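Local coordinates for protein Cap5O (PDB 3OJO) that oxidises UDP-N-acetyl-mannosamine with NAD as cofactor, a step in making the capsular polysaccharide of Staphylococcus aureus, at residues N219-V224 with R255-Q260; L270-Y275 with E283-I288. All blocks are in the same frame, centred on the assembly; numbering follows the deposited sequence.

Contact 1: N219-V224 with R255-Q260. With PDC (pyridine-2,6-dicarboxylic acid), chain F; PDC (pyridine-2,6-dicarboxylic acid), chain L; PDC (pyridine-2,6-dicarboxylic acid), chain D; PDC (pyridine-2,6-dicarboxylic acid), chain I.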
loop_
_atom_site.group_PDB
_atom_site.type_symbol
_atom_site.label_atom_id
_atom_site.label_comp_id
_atom_site.label_asym_id
_atom_site.label_seq_id
_atom_site.Cartn_x
_atom_site.Cartn_y
_atom_site.Cartn_z
ATOM N N ASN B 219 -0.921 7.220 8.092
ATOM C CA ASN B 219 -1.876 7.985 7.317
ATOM C C ASN B 219 -1.634 7.877 5.815
ATOM O O ASN B 219 -2.593 7.833 5.038
ATOM C CB ASN B 219 -1.846 9.440 7.765
ATOM C CG ASN B 219 -2.467 9.692 9.116
ATOM O OD1 ASN B 219 -2.895 8.773 9.806
ATOM N ND2 ASN B 219 -2.513 10.959 9.536
ATOM N N THR B 220 -0.357 7.878 5.423
ATOM C CA THR B 220 0.180 7.803 4.065
ATOM C C THR B 220 -0.017 6.412 3.442
ATOM O O THR B 220 -0.479 6.324 2.297
ATOM C CB THR B 220 1.629 8.254 4.102
ATOM O OG1 THR B 220 1.645 9.605 4.560
ATOM C CG2 THR B 220 2.290 8.174 2.767
ATOM N N TYR B 221 0.310 5.333 4.192
ATOM C CA TYR B 221 0.082 3.974 3.728
ATOM C C TYR B 221 -1.383 3.828 3.389
ATOM O O TYR B 221 -1.730 3.279 2.349
ATOM C CB TYR B 221 0.488 2.921 4.784
ATOM C CG TYR B 221 0.041 1.513 4.434
ATOM C CD1 TYR B 221 0.782 0.720 3.563
ATOM C CD2 TYR B 221 -1.135 0.986 4.954
ATOM C CE1 TYR B 221 0.364 -0.576 3.233
ATOM C CE2 TYR B 221 -1.560 -0.297 4.633
ATOM C CZ TYR B 221 -0.820 -1.069 3.757
ATOM O OH TYR B 221 -1.250 -2.333 3.440
ATOM N N ARG B 222 -2.243 4.342 4.271
ATOM C CA ARG B 222 -3.690 4.295 4.102
ATOM C C ARG B 222 -4.175 5.130 2.904
ATOM O O ARG B 222 -5.036 4.663 2.188
ATOM C CB ARG B 222 -4.383 4.674 5.421
ATOM C CG ARG B 222 -5.900 4.660 5.332
ATOM C CD ARG B 222 -6.590 5.122 6.599
ATOM N NE ARG B 222 -8.015 5.386 6.369
ATOM C CZ ARG B 222 -8.958 4.456 6.188
ATOM N NH1 ARG B 222 -8.642 3.162 6.205
ATOM N NH2 ARG B 222 -10.217 4.814 5.969
ATOM N N ASP B 223 -3.606 6.328 2.665
ATOM C CA ASP B 223 -4.035 7.208 1.581
ATOM C C ASP B 223 -3.635 6.692 0.212
ATOM O O ASP B 223 -4.465 6.681 -0.687
ATOM C CB ASP B 223 -3.552 8.659 1.816
ATOM C CG ASP B 223 -4.247 9.704 0.957
ATOM O OD1 ASP B 223 -5.406 10.030 1.243
ATOM O OD2 ASP B 223 -3.621 10.206 0.014
ATOM N N VAL B 224 -2.370 6.259 0.061
ATOM C CA VAL B 224 -1.794 5.712 -1.155
ATOM C C VAL B 224 -2.550 4.415 -1.548
ATOM O O VAL B 224 -2.823 4.183 -2.745
ATOM C CB VAL B 224 -0.259 5.504 -0.987
ATOM C CG1 VAL B 224 0.325 4.703 -2.160
ATOM C CG2 VAL B 224 0.497 6.842 -0.826
ATOM N N ARG B 255 0.389 -11.582 1.353
ATOM C CA ARG B 255 1.066 -10.289 1.413
ATOM C C ARG B 255 0.417 -9.213 0.538
ATOM O O ARG B 255 1.084 -8.230 0.200
ATOM C CB ARG B 255 2.558 -10.463 1.085
ATOM C CG ARG B 255 3.380 -11.058 2.218
ATOM C CD ARG B 255 4.684 -11.620 1.683
ATOM N NE ARG B 255 4.402 -12.932 1.093
ATOM C CZ ARG B 255 5.062 -13.468 0.087
ATOM N NH1 ARG B 255 6.085 -12.826 -0.464
ATOM N NH2 ARG B 255 4.707 -14.651 -0.387
ATOM N N VAL B 256 -0.874 -9.404 0.157
ATOM C CA VAL B 256 -1.657 -8.462 -0.653
ATOM C C VAL B 256 -2.862 -8.008 0.169
ATOM O O VAL B 256 -3.655 -8.845 0.615
ATOM C CB VAL B 256 -2.020 -8.988 -2.076
ATOM C CG1 VAL B 256 -2.977 -8.040 -2.807
ATOM C CG2 VAL B 256 -0.758 -9.215 -2.918
ATOM N N ASN B 257 -2.967 -6.684 0.423
ATOM C CA ASN B 257 -4.014 -6.122 1.263
ATOM C C ASN B 257 -4.664 -4.898 0.632
ATOM O O ASN B 257 -4.700 -3.831 1.241
ATOM C CB ASN B 257 -3.469 -5.826 2.693
ATOM C CG ASN B 257 -2.525 -6.868 3.262
ATOM O OD1 ASN B 257 -2.946 -7.924 3.764
ATOM N ND2 ASN B 257 -1.214 -6.610 3.143
ATOM N N ILE B 258 -5.201 -5.053 -0.585
ATOM C CA ILE B 258 -5.853 -3.954 -1.329
ATOM C C ILE B 258 -7.026 -3.382 -0.548
ATOM O O ILE B 258 -7.852 -4.120 -0.010
ATOM C CB ILE B 258 -6.191 -4.337 -2.803
ATOM C CG1 ILE B 258 -4.919 -4.802 -3.526
ATOM C CG2 ILE B 258 -6.838 -3.171 -3.556
ATOM C CD1 ILE B 258 -5.110 -5.701 -4.670
ATOM N N HIS B 259 -7.052 -2.070 -0.427
ATOM C CA HIS B 259 -8.075 -1.395 0.353
ATOM C C HIS B 259 -9.403 -1.269 -0.393
ATOM O O HIS B 259 -9.523 -1.672 -1.547
ATOM C CB HIS B 259 -7.552 -0.032 0.885
ATOM C CG HIS B 259 -6.368 -0.139 1.808
ATOM N ND1 HIS B 259 -6.087 0.859 2.739
ATOM C CD2 HIS B 259 -5.435 -1.119 1.926
ATOM C CE1 HIS B 259 -4.999 0.450 3.379
ATOM N NE2 HIS B 259 -4.559 -0.725 2.908
ATOM N N GLN B 260 -10.411 -0.724 0.293
ATOM C CA GLN B 260 -11.736 -0.493 -0.261
ATOM C C GLN B 260 -11.811 0.874 -0.943
ATOM O O GLN B 260 -11.299 1.865 -0.414
ATOM C CB GLN B 260 -12.825 -0.601 0.828
ATOM C CG GLN B 260 -13.131 -2.024 1.287
ATOM C CD GLN B 260 -13.603 -2.927 0.162
ATOM O OE1 GLN B 260 -12.893 -3.847 -0.246
ATOM N NE2 GLN B 260 -14.793 -2.660 -0.380
HETATM N N1 PDC F . 4.147 -11.264 -4.825
HETATM C C2 PDC F . 3.750 -10.532 -3.772
HETATM C C3 PDC F . 2.654 -9.690 -3.937
HETATM C C4 PDC F . 2.041 -9.645 -5.191
HETATM C C5 PDC F . 2.499 -10.365 -6.283
HETATM C C6 PDC F . 3.583 -11.176 -6.042
HETATM C C7 PDC F . 4.452 -10.706 -2.492
HETATM O O1 PDC F . 5.367 -11.498 -2.486
HETATM O O2 PDC F . 4.128 -10.014 -1.417
HETATM C C8 PDC F . 4.188 -12.038 -7.059
HETATM O O3 PDC F . 3.716 -12.028 -8.159
HETATM O O4 PDC F . 5.243 -12.847 -6.695
HETATM N N1 PDC L . -6.013 4.606 10.833
HETATM C C2 PDC L . -5.965 3.608 9.945
HETATM C C3 PDC L . -4.822 3.513 9.155
HETATM C C4 PDC L . -3.841 4.524 9.327
HETATM C C5 PDC L . -3.985 5.535 10.293
HETATM C C6 PDC L . -5.119 5.518 11.053
HETATM C C7 PDC L . -7.140 2.678 9.928
HETATM O O1 PDC L . -7.174 1.721 9.177
HETATM O O2 PDC L . -8.168 2.937 10.799
HETATM C C8 PDC L . -5.459 6.460 12.135
HETATM O O3 PDC L . -4.698 7.364 12.486
HETATM O O4 PDC L . -6.644 6.280 12.758
HETATM N N1 PDC D . 8.299 -12.766 -3.863
HETATM C C2 PDC D . 8.986 -13.550 -3.022
HETATM C C3 PDC D . 10.193 -13.086 -2.418
HETATM C C4 PDC D . 10.694 -11.802 -2.759
HETATM C C5 PDC D . 9.972 -11.009 -3.668
HETATM C C6 PDC D . 8.759 -11.521 -4.191
HETATM C C7 PDC D . 8.431 -14.878 -2.709
HETATM O O1 PDC D . 7.352 -15.204 -3.196
HETATM O O2 PDC D . 9.078 -15.706 -1.876
HETATM C C8 PDC D . 7.929 -10.775 -5.131
HETATM O O3 PDC D . 8.221 -9.626 -5.519
HETATM O O4 PDC D . 6.832 -11.525 -5.498
HETATM N N1 PDC I . -10.312 4.107 11.809
HETATM C C2 PDC I . -10.443 4.880 10.676
HETATM C C3 PDC I . -11.542 4.744 9.765
HETATM C C4 PDC I . -12.505 3.766 10.067
HETATM C C5 PDC I . -12.339 3.010 11.256
HETATM C C6 PDC I . -11.228 3.184 12.137
HETATM C C7 PDC I . -9.409 5.864 10.401
HETATM O O1 PDC I . -9.448 6.623 9.422
HETATM O O2 PDC I . -8.457 5.914 11.332
HETATM C C8 PDC I . -11.082 2.301 13.362
HETATM O O3 PDC I . -11.876 1.453 13.676
HETATM O O4 PDC I . -10.071 2.382 14.215
#
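Tyr221 and His259 carry this contact. CE2 of Tyr221 lies 3.5 Å from His259 NE2, at the edge of the imidazole and near its plane, while NE2 meets the phenol ring obliquely. The ring planes are inclined at 66°, so the pair is neither stacked nor T-shaped. With its CG anti to the backbone N (chi1 170°), Tyr221 carries its ring off helix 208-238 toward the loop, where the imidazole meets it. Tyr221 OH also touches Asn257 CB, at 4.2 Å. Its polar partners belong to the second subunit: it hydrogen-bonds to Tyr221 OH and Asn257 ND2 there, so a tyrosine suits this place by joining an aromatic flank to a polar tip. Behind the histidine, Ile258 N bonds to Asn251 OD1, which fixes the loop next to His259. Farther out, Arg222 CD is 3.5 Å from C3 of the chain L pyridine-2,6-dicarboxylate, and O1 of the chain I ligand lies over one face of the Arg222 guanidinium. O1 of the chain F ligand similarly lies over one face of the Arg255 guanidinium. Paired Tyr221 and Asn257 residues, one set from each subunit, mark a dimer interface built on the long central-domain helix of the UDP-glucose/GDP-mannose dehydrogenase family.

Contact 2: L270-Y275 with E283-I288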
loop_
_atom_site.group_PDB
_atom_site.type_symbol
_atom_site.label_atom_id
_atom_site.label_comp_id
_atom_site.label_asym_id
_atom_site.label_seq_id
_atom_site.Cartn_x
_atom_site.Cartn_y
_atom_site.Cartn_z
ATOM N N LEU B 270 -1.008 14.138 5.989
ATOM C CA LEU B 270 0.064 13.199 5.640
ATOM C C LEU B 270 1.515 13.510 6.042
ATOM O O LEU B 270 1.790 14.594 6.560
ATOM C CB LEU B 270 -0.023 12.830 4.152
ATOM C CG LEU B 270 -1.368 12.434 3.600
ATOM C CD1 LEU B 270 -1.233 12.047 2.155
ATOM C CD2 LEU B 270 -2.009 11.298 4.400
ATOM N N ALA B 271 2.438 12.531 5.780
ATOM C CA ALA B 271 3.891 12.534 6.039
ATOM C C ALA B 271 4.674 13.534 5.143
ATOM O O ALA B 271 5.735 13.215 4.587
ATOM C CB ALA B 271 4.454 11.117 5.900
ATOM N N VAL B 272 4.147 14.760 5.029
ATOM C CA VAL B 272 4.772 15.811 4.240
ATOM C C VAL B 272 4.876 17.096 5.025
ATOM O O VAL B 272 3.862 17.625 5.488
ATOM C CB VAL B 272 4.144 16.011 2.836
ATOM C CG1 VAL B 272 4.670 14.978 1.841
ATOM C CG2 VAL B 272 2.615 15.995 2.895
ATOM N N ASP B 273 6.110 17.570 5.227
ATOM C CA ASP B 273 6.322 18.844 5.891
ATOM C C ASP B 273 6.181 19.932 4.799
ATOM O O ASP B 273 6.680 19.740 3.677
ATOM C CB ASP B 273 7.660 18.891 6.650
ATOM C CG ASP B 273 8.885 19.086 5.789
ATOM O OD1 ASP B 273 9.473 18.072 5.359
ATOM O OD2 ASP B 273 9.260 20.252 5.550
ATOM N N PRO B 274 5.424 21.026 5.076
ATOM C CA PRO B 274 5.208 22.059 4.037
ATOM C C PRO B 274 6.468 22.563 3.322
ATOM O O PRO B 274 6.434 22.793 2.110
ATOM C CB PRO B 274 4.477 23.170 4.795
ATOM C CG PRO B 274 3.783 22.462 5.920
ATOM C CD PRO B 274 4.734 21.379 6.336
ATOM N N TYR B 275 7.585 22.669 4.058
ATOM C CA TYR B 275 8.842 23.149 3.514
ATOM C C TYR B 275 9.716 22.127 2.762
ATOM O O TYR B 275 9.598 22.040 1.545
ATOM C CB TYR B 275 9.622 23.999 4.546
ATOM C CG TYR B 275 10.881 24.618 3.986
ATOM C CD1 TYR B 275 10.821 25.645 3.046
ATOM C CD2 TYR B 275 12.136 24.155 4.367
ATOM C CE1 TYR B 275 11.980 26.183 2.487
ATOM C CE2 TYR B 275 13.299 24.681 3.812
ATOM C CZ TYR B 275 13.220 25.722 2.902
ATOM O OH TYR B 275 14.370 26.253 2.368
ATOM N N GLU B 283 9.698 16.167 -6.037
ATOM C CA GLU B 283 9.764 14.981 -6.892
ATOM C C GLU B 283 10.080 13.739 -6.044
ATOM O O GLU B 283 9.912 12.608 -6.508
ATOM C CB GLU B 283 10.766 15.179 -8.049
ATOM C CG GLU B 283 10.426 16.328 -8.989
ATOM C CD GLU B 283 9.282 16.094 -9.958
ATOM O OE1 GLU B 283 8.128 16.429 -9.602
ATOM O OE2 GLU B 283 9.541 15.606 -11.083
ATOM N N ASN B 284 10.491 13.967 -4.782
ATOM C CA ASN B 284 10.777 12.922 -3.800
ATOM C C ASN B 284 9.509 12.482 -3.053
ATOM O O ASN B 284 9.580 11.505 -2.302
ATOM C CB ASN B 284 11.892 13.354 -2.827
ATOM C CG ASN B 284 13.259 12.797 -3.154
ATOM O OD1 ASN B 284 13.547 12.352 -4.277
ATOM N ND2 ASN B 284 14.145 12.825 -2.169
ATOM N N ALA B 285 8.367 13.205 -3.244
ATOM C CA ALA B 285 7.039 12.896 -2.672
ATOM C C ALA B 285 5.992 12.707 -3.808
ATOM O O ALA B 285 4.795 12.957 -3.625
ATOM C CB ALA B 285 6.609 14.007 -1.712
ATOM N N LYS B 286 6.462 12.249 -4.981
ATOM C CA LYS B 286 5.678 12.020 -6.196
ATOM C C LYS B 286 4.510 11.021 -6.029
ATOM O O LYS B 286 3.413 11.328 -6.504
ATOM C CB LYS B 286 6.606 11.690 -7.386
ATOM C CG LYS B 286 5.952 11.633 -8.774
ATOM C CD LYS B 286 5.283 12.939 -9.253
ATOM C CE LYS B 286 3.992 12.702 -10.021
ATOM N NZ LYS B 286 4.187 11.882 -11.249
ATOM N N LEU B 287 4.724 9.867 -5.347
ATOM C CA LEU B 287 3.678 8.864 -5.090
ATOM C C LEU B 287 2.602 9.397 -4.191
ATOM O O LEU B 287 1.422 9.178 -4.461
ATOM C CB LEU B 287 4.259 7.583 -4.465
ATOM C CG LEU B 287 3.376 6.325 -4.515
ATOM C CD1 LEU B 287 3.289 5.757 -5.928
ATOM C CD2 LEU B 287 3.948 5.270 -3.651
ATOM N N ILE B 288 3.008 10.079 -3.094
ATOM C CA ILE B 288 2.083 10.687 -2.132
ATOM C C ILE B 288 1.184 11.714 -2.843
ATOM O O ILE B 288 -0.026 11.686 -2.644
ATOM C CB ILE B 288 2.816 11.252 -0.877
ATOM C CG1 ILE B 288 3.520 10.113 -0.111
ATOM C CG2 ILE B 288 1.834 12.002 0.051
ATOM C CD1 ILE B 288 4.684 10.522 0.774
#
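Leu270 and Ile288 meet through branches set by their first torsions: the leucine holds CG anti to its carbonyl carbon (chi1 -48°), and the isoleucine, with chi1 -62°, places CG2 anti to the backbone N. Leu270 CD1 thereby comes to 3.7 Å from Ile288 CG2, the closest approach between the two segments, and the two side chains run antiparallel alongside each other. The CB of each is directed at the other segment. The forked end of leucine suits a loop residue that must also touch Thr220 and Asp223 of helix 208-238, whereas the isoleucine, branched at CB, has two diverging arms and spends only the CG2 methyl on Leu270.

Two residues on, Val272 adds a looser contact, CG1 to Ala285 CB at 4.2 Å. The same methyl, Val272 CG1, lies 4.5 Å from Ile288 CG2, so Val272 faces two residues on one side of the helix start. Ala285 is the N-cap of helix 286-312, and its single methyl suits a place where Val272 and the loop residue Tyr100 both pack against it. Between Leu270 and Val272, Ala271 is the centre of an inverse gamma turn, closed by Val272 N to Leu270 O at 2.8 Å. This tight bend lets both flanking side chains face the helix.

At the first turn of the helix, OE1 and OE2 of Glu231 of the second subunit accept hydrogen bonds from Leu287 N and Ile288 N, a place where the negative charge would probably be favoured by the helix dipole. Across the contact itself the touching groups are all aliphatic and buried, so the attraction depends on dispersion and the exclusion of water.

Overall arrangement
Following the chain from the N terminus, helix 208-238 supplies residues 219-224; all four segments belong to the central domain. After helix 243-250 the following loop returns as 255-260, and contact 1 closes there. The same loop runs on to 270-275, and contact 2 closes a much shorter excursion through helix 275-280 at the start of helix 286-312. The two closures are in series, neither nested nor crossed. They nevertheless meet in space: Thr220 OG1 probably hydrogen-bonds to Ala271 N, and Thr220 CG2 packs on Ile288 CG1. The long helix is thus tied to the loop and to helix 286-312, and both contacts adjoin the second subunit.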